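Long-range contacts in GDSL-like Lipase/Acylhydrolase family protein (Neisseria meningitidis, PDB 4K7J), which probably removes O-acetyl groups from peptidoglycan in the cell wall, acting as a serine esterase of the SGNH hydrolase family: residues S110-N115 and M214-A219; T117-L122 and K226-R231; L137-G142 and A183-T188. All coordinates share one frame; numbering follows the deposited sequence. Where two conformers were deposited one is given.

Overall arrangement
The three contacts illustrate how an inserted beta domain is built and tied to a hydrolase core. Segments 110-115 and 117-122 come first along the chain, 214-219 and 226-231 last, so contacts 1 and 2 interlock in sequence; contact 3 joins two parts of the chain between them. Contacts 1 and 2 have centres about 12 Å apart and touch, both bridging from the N-terminal family region to the SGNH part. Contact 3 lies about 24 Å from contact 1 and 28 Å from contact 2, centre to centre, in another antiparallel sheet of the beta domain. The first two therefore bind domain to domain, contact 1 beside the acetate site, whereas the third holds the inserted domain together.

Contact 1: S110-N115 and M214-A219. With ACT (acetate ion), chain C.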
ATOM      1  N   SER A 110      -6.665   8.414 -15.184  1.00 16.98           N
ATOM      2  CA  SER A 110      -5.694   7.473 -14.614  1.00 16.39           C
ATOM      3  C   SER A 110      -5.247   6.393 -15.602  1.00 18.87           C
ATOM      4  O   SER A 110      -5.927   6.101 -16.585  1.00 13.70           O
ATOM      5  CB  SER A 110      -6.244   6.808 -13.351  1.00 19.48           C
ATOM      6  OG  SER A 110      -7.387   6.023 -13.672  1.00 25.91           O
ATOM      7  N   LEU A 111      -4.086   5.818 -15.316  1.00 13.15           N
ATOM      8  CA  LEU A 111      -3.508   4.731 -16.092  1.00 14.40           C
ATOM      9  C   LEU A 111      -2.727   3.886 -15.095  1.00 17.84           C
ATOM     10  O   LEU A 111      -2.020   4.438 -14.244  1.00 14.47           O
ATOM     11  CB  LEU A 111      -2.565   5.290 -17.160  1.00 17.20           C
ATOM     12  CG  LEU A 111      -1.752   4.240 -17.911  1.00 17.71           C
ATOM     13  CD1 LEU A 111      -2.678   3.475 -18.830  1.00 16.50           C
ATOM     14  CD2 LEU A 111      -0.579   4.858 -18.673  1.00 17.34           C
ATOM     15  N   THR A 112      -2.868   2.561 -15.152  1.00 16.11           N
ATOM     16  CA  THR A 112      -2.124   1.704 -14.223  1.00 13.02           C
ATOM     17  C   THR A 112      -1.304   0.622 -14.934  1.00 13.96           C
ATOM     18  O   THR A 112      -1.510   0.342 -16.114  1.00 13.99           O
ATOM     19  CB  THR A 112      -3.031   1.006 -13.185  1.00 15.39           C
ATOM     20  OG1 THR A 112      -3.524  -0.237 -13.721  1.00 13.11           O
ATOM     21  CG2 THR A 112      -4.171   1.903 -12.737  1.00 12.58           C
ATOM     22  N   SER A 113      -0.409  -0.018 -14.192  1.00 15.37           N
ATOM     23  CA  SER A 113       0.499  -1.007 -14.775  1.00 16.10           C
ATOM     24  C   SER A 113      -0.150  -2.383 -14.894  1.00 17.08           C
ATOM     25  O   SER A 113       0.463  -3.311 -15.405  1.00 17.25           O
ATOM     26  CB  SER A 113       1.813  -1.098 -13.976  1.00 16.53           C
ATOM     27  OG  SER A 113       1.569  -1.316 -12.591  1.00 15.94           O
ATOM     28  N   ARG A 114      -1.389  -2.509 -14.427  1.00 12.49           N
ATOM     29  CA  ARG A 114      -2.111  -3.761 -14.542  1.00 15.87           C
ATOM     30  C   ARG A 114      -2.106  -4.315 -15.977  1.00 17.10           C
ATOM     31  O   ARG A 114      -1.723  -5.458 -16.196  1.00 15.01           O
ATOM     32  CB  ARG A 114      -3.544  -3.605 -14.022  1.00 17.03           C
ATOM     33  CG  ARG A 114      -4.421  -4.831 -14.247  1.00 16.51           C
ATOM     34  CD  ARG A 114      -5.788  -4.655 -13.585  1.00 17.02           C
ATOM     35  NE  ARG A 114      -6.596  -5.867 -13.686  1.00 21.66           N
ATOM     36  CZ  ARG A 114      -7.492  -6.093 -14.643  1.00 17.93           C
ATOM     37  NH1 ARG A 114      -7.701  -5.186 -15.588  1.00 18.73           N
ATOM     38  NH2 ARG A 114      -8.177  -7.232 -14.655  1.00 21.77           N
ATOM     39  N   ASN A 115      -2.521  -3.500 -16.944  1.00 12.32           N
ATOM     40  CA  ASN A 115      -2.510  -3.924 -18.343  1.00 16.63           C
ATOM     41  C   ASN A 115      -1.588  -3.092 -19.201  1.00 17.46           C
ATOM     42  O   ASN A 115      -1.403  -3.412 -20.372  1.00 15.78           O
ATOM     43  CB  ASN A 115      -3.893  -3.820 -18.984  1.00 15.18           C
ATOM     44  CG  ASN A 115      -4.955  -4.554 -18.221  1.00 16.11           C
ATOM     45  OD1 ASN A 115      -5.915  -3.941 -17.760  1.00 19.84           O
ATOM     46  ND2 ASN A 115      -4.807  -5.875 -18.093  1.00 16.58           N
ATOM     47  N   MET A 214      -1.054   1.007  -1.748  1.00 14.50           N
ATOM     48  CA  MET A 214      -0.585   0.997  -3.127  1.00 13.44           C
ATOM     49  C   MET A 214      -0.852  -0.366  -3.729  1.00 14.13           C
ATOM     50  O   MET A 214       0.066  -1.182  -3.859  1.00 11.85           O
ATOM     51  CB  MET A 214       0.922   1.278  -3.219  1.00 15.92           C
ATOM     52  CG  MET A 214       1.331   2.675  -2.868  1.00 19.96           C
ATOM     53  SD  MET A 214       3.016   3.040  -3.394  1.00 18.31           S
ATOM     54  CE  MET A 214       2.975   4.805  -3.122  1.00 15.91           C
ATOM     55  N   GLY A 215      -2.106  -0.608  -4.087  1.00 15.62           N
ATOM     56  CA  GLY A 215      -2.506  -1.868  -4.680  1.00 13.59           C
ATOM     57  C   GLY A 215      -2.769  -1.787  -6.168  1.00 14.77           C
ATOM     58  O   GLY A 215      -3.154  -0.741  -6.692  1.00 13.20           O
ATOM     59  N   ILE A 216      -2.562  -2.915  -6.846  1.00  9.68           N
ATOM     60  CA  ILE A 216      -2.865  -3.050  -8.261  1.00 14.14           C
ATOM     61  C   ILE A 216      -3.566  -4.384  -8.473  1.00 13.81           C
ATOM     62  O   ILE A 216      -2.982  -5.428  -8.191  1.00 14.33           O
ATOM     63  CB  ILE A 216      -1.584  -3.081  -9.113  1.00 13.66           C
ATOM     64  CG1 ILE A 216      -0.835  -1.744  -9.067  1.00 13.95           C
ATOM     65  CG2 ILE A 216      -1.941  -3.434 -10.557  1.00 16.15           C
ATOM     66  CD1 ILE A 216      -1.440  -0.684  -9.996  1.00 16.91           C
ATOM     67  N   ASN A 217      -4.807  -4.357  -8.955  1.00 14.96           N
ATOM     68  CA  ASN A 217      -5.563  -5.586  -9.199  1.00 13.42           C
ATOM     69  C   ASN A 217      -4.758  -6.584 -10.025  1.00 16.03           C
ATOM     70  O   ASN A 217      -4.247  -6.238 -11.093  1.00 14.61           O
ATOM     71  CB  ASN A 217      -6.883  -5.279  -9.908  1.00 13.24           C
ATOM     72  CG  ASN A 217      -7.909  -4.621  -8.995  1.00 14.59           C
ATOM     73  OD1 ASN A 217      -7.762  -4.615  -7.782  1.00 14.90           O
ATOM     74  ND2 ASN A 217      -8.967  -4.090  -9.583  1.00 11.78           N
ATOM     75  N   GLY A 218      -4.619  -7.810  -9.520  1.00 14.36           N
ATOM     76  CA  GLY A 218      -3.911  -8.851 -10.257  1.00 22.05           C
ATOM     77  C   GLY A 218      -2.387  -8.883 -10.138  1.00 19.39           C
ATOM     78  O   GLY A 218      -1.743  -9.798 -10.655  1.00 21.16           O
ATOM     79  N   ALA A 219      -1.804  -7.907  -9.446  1.00 15.78           N
ATOM     80  CA  ALA A 219      -0.347  -7.742  -9.459  1.00 16.25           C
ATOM     81  C   ALA A 219       0.432  -8.796  -8.668  1.00 16.91           C
ATOM     82  O   ALA A 219      -0.084  -9.409  -7.730  1.00 18.23           O
ATOM     83  CB  ALA A 219       0.038  -6.350  -8.975  1.00 14.69           C
TER
HETATM   84  C   ACT C 401      -6.163 -10.270  -7.064  1.00 28.47           C
HETATM   85  O   ACT C 401      -7.117 -10.360  -7.892  1.00 25.01           O
HETATM   86  OXT ACT C 401      -5.284  -9.395  -7.281  1.00 21.56           O
HETATM   87  CH3 ACT C 401      -6.082 -11.145  -5.852  1.00 19.13           C
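I216 meets R114 and T112 through apolar packing, dividing its branches between them. CG2 rests 3.8 Å from R114 CB, and the longer branch carries I216 CD1 to 3.9 Å from T112 CB and alongside the S113 hydroxyl. With chi1 at -66°, CG2 stands opposite the backbone N and CG1 opposite the carbonyl carbon, which spreads the two methyl ends over successive residues of 110-115. I125 of strand 125-128 touches both T112 and I216 and extends this patch.

Polar groups meet differently. The extended chain of R114 passes along the carbonyl of N217, its CD 3.3 Å from N217 O, and that oxygen lies at the guanidinium edge, in its plane. R114 NE comes 3.8 Å from N217 CB, and the flat ends of the two side chains stand almost perpendicular, 89° apart. The N217 amide is occupied otherwise, with ND2 donating to G96 O. S113 OG is engaged with W227 NE1.

Local hydrogen bonds set both backbones. T112 OG1 accepts from R114 N over 3.2 Å, closing an ST turn at the end of the strand. Within 214-219, A219 N to I216 O at 3.0 Å closes a type II turn with G218 at its third position, phi 84°. The turn presents G218 N to an acetate ion, 2.8 Å from its OXT. S62 N, N250 ND2 and H351 NE2 also bind this acetate. G218 N, S62 N and N250 ND2 are arranged as in the oxyanion hole of SGNH hydrolases.

Contact 2: T117-L122 and K226-R231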
ATOM      1  N   THR A 117       1.910  -0.363 -20.177  1.00 15.46           N
ATOM      2  CA  THR A 117       3.290   0.031 -19.973  1.00 20.39           C
ATOM      3  C   THR A 117       3.313   1.540 -19.867  1.00 22.06           C
ATOM      4  O   THR A 117       2.369   2.227 -20.274  1.00 22.17           O
ATOM      5  CB  THR A 117       4.188  -0.363 -21.146  1.00 20.71           C
ATOM      6  OG1 THR A 117       3.826   0.422 -22.288  1.00 24.94           O
ATOM      7  CG2 THR A 117       4.034  -1.848 -21.467  1.00 21.38           C
ATOM      8  N   GLY A 118       4.399   2.054 -19.316  1.00 22.85           N
ATOM      9  CA  GLY A 118       4.556   3.483 -19.179  1.00 18.46           C
ATOM     10  C   GLY A 118       5.682   3.777 -18.220  1.00 19.18           C
ATOM     11  O   GLY A 118       6.327   2.876 -17.677  1.00 21.75           O
ATOM     12  N   ASP A 119       5.903   5.060 -18.009  1.00 18.43           N
ATOM     13  CA  ASP A 119       6.922   5.532 -17.089  1.00 17.44           C
ATOM     14  C   ASP A 119       6.271   5.701 -15.702  1.00 18.46           C
ATOM     15  O   ASP A 119       6.022   6.813 -15.251  1.00 20.99           O
ATOM     16  CB  ASP A 119       7.448   6.860 -17.633  1.00 13.20           C
ATOM     17  CG  ASP A 119       8.648   7.389 -16.874  1.00 18.94           C
ATOM     18  OD1 ASP A 119       9.424   6.587 -16.321  1.00 15.23           O
ATOM     19  OD2 ASP A 119       8.827   8.624 -16.874  1.00 19.97           O
ATOM     20  N   PHE A 120       5.980   4.597 -15.028  1.00 18.59           N
ATOM     21  CA  PHE A 120       5.238   4.667 -13.772  1.00 12.82           C
ATOM     22  C   PHE A 120       6.153   4.963 -12.586  1.00 16.89           C
ATOM     23  O   PHE A 120       7.226   4.385 -12.478  1.00 15.09           O
ATOM     24  CB  PHE A 120       4.493   3.353 -13.502  1.00 15.25           C
ATOM     25  CG  PHE A 120       3.398   3.026 -14.502  1.00  9.49           C
ATOM     26  CD1 PHE A 120       2.184   3.682 -14.457  1.00 14.55           C
ATOM     27  CD2 PHE A 120       3.572   2.014 -15.433  1.00 15.38           C
ATOM     28  CE1 PHE A 120       1.179   3.381 -15.353  1.00 13.14           C
ATOM     29  CE2 PHE A 120       2.571   1.692 -16.335  1.00 14.66           C
ATOM     30  CZ  PHE A 120       1.371   2.373 -16.299  1.00 17.88           C
ATOM     31  N   PRO A 121       5.715   5.843 -11.674  1.00 15.67           N
ATOM     32  CA  PRO A 121       6.435   5.994 -10.408  1.00 17.58           C
ATOM     33  C   PRO A 121       6.024   4.845  -9.495  1.00 15.93           C
ATOM     34  O   PRO A 121       5.114   4.094  -9.864  1.00 15.76           O
ATOM     35  CB  PRO A 121       5.897   7.321  -9.863  1.00 14.78           C
ATOM     36  CG  PRO A 121       4.478   7.363 -10.356  1.00 18.61           C
ATOM     37  CD  PRO A 121       4.472   6.630 -11.698  1.00 16.01           C
ATOM     38  N   LEU A 122       6.677   4.706  -8.344  1.00 18.68           N
ATOM     39  CA  LEU A 122       6.350   3.642  -7.396  1.00 16.94           C
ATOM     40  C   LEU A 122       4.844   3.531  -7.185  1.00 12.12           C
ATOM     41  O   LEU A 122       4.184   4.544  -6.978  1.00 16.12           O
ATOM     42  CB  LEU A 122       7.030   3.892  -6.044  1.00 18.18           C
ATOM     43  CG  LEU A 122       6.750   2.755  -5.062  1.00 17.23           C
ATOM     44  CD1 LEU A 122       7.734   1.640  -5.285  1.00 13.74           C
ATOM     45  CD2 LEU A 122       6.772   3.248  -3.618  1.00 20.59           C
ATOM     46  N   LYS A 226       7.678  -3.492 -14.031  1.00 20.96           N
ATOM     47  CA  LYS A 226       6.881  -2.658 -14.933  1.00 17.27           C
ATOM     48  C   LYS A 226       7.035  -1.170 -14.648  1.00 16.77           C
ATOM     49  O   LYS A 226       6.648  -0.340 -15.476  1.00 15.53           O
ATOM     50  CB  LYS A 226       5.388  -2.993 -14.805  1.00 13.33           C
ATOM     51  CG  LYS A 226       4.950  -4.356 -15.327  1.00 14.70           C
ATOM     52  CD  LYS A 226       3.441  -4.494 -15.084  1.00 19.29           C
ATOM     53  CE  LYS A 226       2.854  -5.784 -15.643  1.00 18.43           C
ATOM     54  NZ  LYS A 226       1.384  -5.856 -15.312  1.00 16.44           N
ATOM     55  N   TRP A 227       7.552  -0.830 -13.466  1.00 15.44           N
ATOM     56  CA  TRP A 227       7.633   0.568 -13.046  1.00 17.25           C
ATOM     57  C   TRP A 227       9.016   1.132 -13.404  1.00 21.18           C
ATOM     58  O   TRP A 227       9.914   0.375 -13.763  1.00 18.92           O
ATOM     59  CB  TRP A 227       7.343   0.719 -11.543  1.00 17.64           C
ATOM     60  CG  TRP A 227       6.066   0.075 -11.071  1.00 13.61           C
ATOM     61  CD1 TRP A 227       4.998  -0.294 -11.838  1.00 14.52           C
ATOM     62  CD2 TRP A 227       5.740  -0.295  -9.727  1.00 15.70           C
ATOM     63  NE1 TRP A 227       4.029  -0.860 -11.054  1.00 13.07           N
ATOM     64  CE2 TRP A 227       4.458  -0.872  -9.753  1.00 12.43           C
ATOM     65  CE3 TRP A 227       6.409  -0.188  -8.496  1.00 15.16           C
ATOM     66  CZ2 TRP A 227       3.823  -1.341  -8.597  1.00 13.15           C
ATOM     67  CZ3 TRP A 227       5.781  -0.662  -7.348  1.00 12.59           C
ATOM     68  CH2 TRP A 227       4.506  -1.244  -7.412  1.00 12.06           C
ATOM     69  N   ARG A 228       9.186   2.450 -13.309  1.00 17.98           N
ATOM     70  CA  ARG A 228      10.414   3.090 -13.799  1.00 19.41           C
ATOM     71  C   ARG A 228      11.673   2.607 -13.070  1.00 18.73           C
ATOM     72  O   ARG A 228      11.609   2.161 -11.934  1.00 17.93           O
ATOM     73  CB  ARG A 228      10.301   4.629 -13.764  1.00 18.65           C
ATOM     74  CG  ARG A 228      10.375   5.244 -12.384  1.00 15.78           C
ATOM     75  CD  ARG A 228       9.793   6.660 -12.376  1.00 18.63           C
ATOM     76  NE  ARG A 228      10.120   7.383 -11.144  1.00 18.39           N
ATOM     77  CZ  ARG A 228      11.192   8.157 -11.008  1.00 20.43           C
ATOM     78  NH1 ARG A 228      12.026   8.306 -12.026  1.00 18.24           N
ATOM     79  NH2 ARG A 228      11.433   8.776  -9.860  1.00 19.70           N
ATOM     80  N   ALA A 229      12.819   2.693 -13.738  1.00 19.12           N
ATOM     81  CA  ALA A 229      14.066   2.163 -13.175  1.00 16.80           C
ATOM     82  C   ALA A 229      14.412   2.795 -11.820  1.00 20.18           C
ATOM     83  O   ALA A 229      14.953   2.129 -10.944  1.00 20.18           O
ATOM     84  CB  ALA A 229      15.222   2.347 -14.166  1.00 20.55           C
ATOM     85  N   ASP A 230      14.069   4.070 -11.648  1.00 16.88           N
ATOM     86  CA  ASP A 230      14.362   4.792 -10.406  1.00 15.35           C
ATOM     87  C   ASP A 230      13.262   4.674  -9.357  1.00 19.15           C
ATOM     88  O   ASP A 230      13.143   5.547  -8.490  1.00 21.84           O
ATOM     89  CB  ASP A 230      14.601   6.289 -10.673  1.00 17.06           C
ATOM     90  CG  ASP A 230      15.911   6.559 -11.372  1.00 24.53           C
ATOM     91  OD1 ASP A 230      16.776   5.664 -11.354  1.00 29.64           O
ATOM     92  OD2 ASP A 230      16.071   7.668 -11.946  1.00 30.93           O
ATOM     93  N   ARG A 231      12.467   3.611  -9.420  1.00 17.23           N
ATOM     94  CA  ARG A 231      11.343   3.434  -8.484  1.00 14.72           C
ATOM     95  C   ARG A 231      11.757   3.370  -6.998  1.00 18.04           C
ATOM     96  O   ARG A 231      10.999   3.771  -6.112  1.00 17.71           O
ATOM     97  CB  ARG A 231      10.553   2.178  -8.860  1.00 14.49           C
ATOM     98  CG  ARG A 231      11.370   0.881  -8.772  1.00 12.26           C
ATOM     99  CD  ARG A 231      10.568  -0.259  -9.351  1.00 17.54           C
ATOM    100  NE  ARG A 231      11.335  -1.483  -9.552  1.00 24.71           N
ATOM    101  CZ  ARG A 231      11.943  -1.809 -10.690  1.00 24.27           C
ATOM    102  NH1 ARG A 231      11.895  -0.996 -11.739  1.00 20.32           N
ATOM    103  NH2 ARG A 231      12.600  -2.954 -10.778  1.00 21.90           N
TER
HETATM  104  O   HOH W   1       5.906  -0.253 -18.060  1.00 18.36           O
HETATM  105  O   HOH W   2       8.760   2.027 -16.566  1.00 30.69           O
HETATM  106  O   HOH W   3      11.529   7.516 -15.035  1.00 19.96           O
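F120 and R228 join two irregular segments by a backbone bond, R228 N to F120 O, 2.9 Å long, nearly straight and in the carbonyl plane. On one side of the join D119 centres an inverse gamma turn; on the other R228 opens a type I turn leading into helix 231-236 of the SGNH domain. Next to the bond, the backbone of P121 and L122 lies over one face of the W227 indole, and L122 CD1 reaches 3.7 Å from W227 CZ3 at the six-membered ring. The F120 ring turns its edge to the K226 carbonyl. R228 reaches along 117-122: its CB points toward that segment and comes 3.3 Å from D119 OD1; chi1 of 73°, with CG between backbone N and carbonyl carbon, then brings CG beside F120 O and CD past P121 CA.

The charged ends do not meet directly. A water receives R228 NH1 and donates to D119 OD1, 2.6 Å away. Another water links G118 N with K226 O.

Farther out, K154 forms a salt bridge with D119, and D234 does so with R228. D234 also accepts from L122 N, so one carboxylate holds both segments. W224 stacks on W227, and K226 NZ donates to S113 O. Within the turn, R228 O accepts from R231 N at 3.0 Å and from R231 NH1 at 3.2 Å, the two donors approaching from opposite faces of the carbonyl plane.

Contact 3: L137-G142 and A183-T188; sequences LTASDG and AALPLT
L137 and L187 face each other as an antiparallel hydrogen-bonded pair, the tight part of this contact. L137 N gives a 2.7 Å bond to L187 O, and L187 N returns one of 2.9 Å to L137 O, both close to straight. The L137 carbonyl is further enclosed on the 183-188 side: P186 CA brings a CH...O contact of 3.3 Å, and L185 CD2 lies 3.4 Å from the same oxygen. A cis peptide between L185 and P186 turns the chain just before the strand starts.

The side chains meet less closely. L137 and L187 project to the same face of the sheet, yet L137 CD1 and L187 CD2 stay 4.4 Å apart, and A139 CB touches L185 CD1 at 4.0 Å. Toward solvent, T138 runs alongside the exposed P186 ring, with T138 OG1 4.0 Å from P186 CB. Past A139 the chain leaves its partner in a poorly ordered turn at D141 and G142.

L185 and L187 also pack on I202, from strand 195-203 of the second antiparallel sheet. The pair thus joins neighbouring strands 133-139 and 187-191 of one sheet and turns its leucines toward the other, as in the beta-sandwich of galactose-binding-like domains.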
ATOM      1  N   LEU A 137      -9.822  16.851  -4.317  1.00 22.22           N
ATOM      2  CA  LEU A 137      -9.868  15.719  -3.406  1.00 19.39           C
ATOM      3  C   LEU A 137     -10.559  16.144  -2.129  1.00 23.85           C
ATOM      4  O   LEU A 137     -10.173  17.137  -1.491  1.00 18.74           O
ATOM      5  CB  LEU A 137      -8.467  15.191  -3.096  1.00 21.08           C
ATOM      6  CG  LEU A 137      -7.651  14.661  -4.275  1.00 21.98           C
ATOM      7  CD1 LEU A 137      -6.786  15.758  -4.849  1.00 25.25           C
ATOM      8  CD2 LEU A 137      -6.786  13.509  -3.801  1.00 24.84           C
ATOM      9  N   THR A 138     -11.594  15.391  -1.776  1.00 16.80           N
ATOM     10  CA  THR A 138     -12.397  15.678  -0.596  1.00 18.19           C
ATOM     11  C   THR A 138     -12.298  14.503   0.362  1.00 20.40           C
ATOM     12  O   THR A 138     -12.531  13.356  -0.021  1.00 22.82           O
ATOM     13  CB  THR A 138     -13.870  15.915  -0.975  1.00 26.08           C
ATOM     14  OG1 THR A 138     -13.947  16.978  -1.933  1.00 26.13           O
ATOM     15  CG2 THR A 138     -14.702  16.272   0.255  1.00 26.29           C
ATOM     16  N   ALA A 139     -11.930  14.791   1.605  1.00 24.22           N
ATOM     17  CA  ALA A 139     -11.784  13.759   2.620  1.00 29.96           C
ATOM     18  C   ALA A 139     -13.142  13.199   2.995  1.00 30.49           C
ATOM     19  O   ALA A 139     -14.081  13.954   3.223  1.00 33.19           O
ATOM     20  CB  ALA A 139     -11.091  14.322   3.849  1.00 34.72           C
ATOM     21  N   SER A 140     -13.247  11.871   3.039  0.83 35.30           N
ATOM     22  CA  SER A 140     -14.486  11.208   3.441  0.83 35.82           C
ATOM     23  C   SER A 140     -14.845  11.503   4.907  0.83 40.59           C
ATOM     24  O   SER A 140     -16.016  11.485   5.278  0.83 42.85           O
ATOM     25  CB  SER A 140     -14.400   9.697   3.188  0.83 36.71           C
ATOM     26  OG  SER A 140     -14.289   9.415   1.800  0.83 36.75           O
ATOM     27  N   ASP A 141     -13.835  11.775   5.731  1.00 46.42           N
ATOM     28  CA  ASP A 141     -14.060  12.243   7.103  1.00 53.76           C
ATOM     29  C   ASP A 141     -13.535  13.674   7.267  1.00 59.18           C
ATOM     30  O   ASP A 141     -14.291  14.642   7.116  1.00 66.26           O
ATOM     31  CB  ASP A 141     -13.402  11.321   8.124  1.00 54.73           C
ATOM     32  CG  ASP A 141     -13.777  11.679   9.554  1.00 69.80           C
ATOM     33  OD1 ASP A 141     -14.911  12.165   9.763  1.00 66.11           O
ATOM     34  OD2 ASP A 141     -12.940  11.479  10.466  1.00 64.68           O
ATOM     35  N   GLY A 142     -12.247  13.800   7.592  1.00 56.58           N
ATOM     36  CA  GLY A 142     -11.527  15.061   7.443  1.00 60.73           C
ATOM     37  C   GLY A 142     -11.480  16.048   8.600  1.00 68.21           C
ATOM     38  O   GLY A 142     -12.433  16.171   9.378  1.00 67.36           O
ATOM     39  N   ALA A 183      -1.554  22.828   2.095  1.00 26.06           N
ATOM     40  CA  ALA A 183      -2.919  23.242   1.800  1.00 32.75           C
ATOM     41  C   ALA A 183      -3.880  22.489   2.701  1.00 34.77           C
ATOM     42  O   ALA A 183      -3.485  21.557   3.396  1.00 45.00           O
ATOM     43  CB  ALA A 183      -3.251  22.970   0.337  1.00 29.91           C
ATOM     44  N   ALA A 184      -5.146  22.882   2.674  1.00 34.29           N
ATOM     45  CA  ALA A 184      -6.161  22.190   3.448  1.00 37.13           C
ATOM     46  C   ALA A 184      -7.001  21.301   2.537  1.00 32.95           C
ATOM     47  O   ALA A 184      -6.823  21.296   1.318  1.00 31.98           O
ATOM     48  CB  ALA A 184      -7.043  23.192   4.188  1.00 41.43           C
ATOM     49  N   LEU A 185      -7.900  20.534   3.141  1.00 26.43           N
ATOM     50  CA  LEU A 185      -8.896  19.784   2.389  1.00 28.29           C
ATOM     51  C   LEU A 185     -10.234  20.516   2.512  1.00 29.79           C
ATOM     52  O   LEU A 185     -10.536  21.056   3.571  1.00 33.93           O
ATOM     53  CB  LEU A 185      -8.990  18.348   2.914  1.00 22.59           C
ATOM     54  CG  LEU A 185      -7.816  17.438   2.512  1.00 27.35           C
ATOM     55  CD1 LEU A 185      -7.661  16.268   3.455  1.00 29.14           C
ATOM     56  CD2 LEU A 185      -8.020  16.923   1.100  1.00 29.90           C
ATOM     57  N   PRO A 186     -11.039  20.557   1.432  1.00 28.11           N
ATOM     58  CA  PRO A 186     -10.829  19.976   0.098  1.00 23.71           C
ATOM     59  C   PRO A 186      -9.643  20.582  -0.636  1.00 25.18           C
ATOM     60  O   PRO A 186      -9.338  21.760  -0.476  1.00 25.89           O
ATOM     61  CB  PRO A 186     -12.125  20.318  -0.649  1.00 23.91           C
ATOM     62  CG  PRO A 186     -13.131  20.565   0.421  1.00 28.54           C
ATOM     63  CD  PRO A 186     -12.362  21.197   1.541  1.00 27.38           C
ATOM     64  N   LEU A 187      -8.980  19.756  -1.432  1.00 20.62           N
ATOM     65  CA  LEU A 187      -7.744  20.122  -2.085  1.00 26.00           C
ATOM     66  C   LEU A 187      -8.018  20.193  -3.574  1.00 19.66           C
ATOM     67  O   LEU A 187      -8.435  19.204  -4.159  1.00 21.11           O
ATOM     68  CB  LEU A 187      -6.702  19.030  -1.828  1.00 21.10           C
ATOM     69  CG  LEU A 187      -5.283  19.222  -2.335  1.00 25.40           C
ATOM     70  CD1 LEU A 187      -4.746  20.452  -1.682  1.00 30.65           C
ATOM     71  CD2 LEU A 187      -4.418  18.025  -1.961  1.00 30.18           C
ATOM     72  N   THR A 188      -7.779  21.348  -4.182  1.00 22.06           N
ATOM     73  CA  THR A 188      -8.025  21.518  -5.615  1.00 19.89           C
ATOM     74  C   THR A 188      -6.729  21.820  -6.349  1.00 18.83           C
ATOM     75  O   THR A 188      -6.018  22.752  -6.006  1.00 19.07           O
ATOM     76  CB  THR A 188      -9.063  22.617  -5.879  1.00 23.40           C
ATOM     77  OG1 THR A 188     -10.315  22.214  -5.317  1.00 20.88           O
ATOM     78  CG2 THR A 188      -9.249  22.844  -7.378  1.00 18.42           C
TER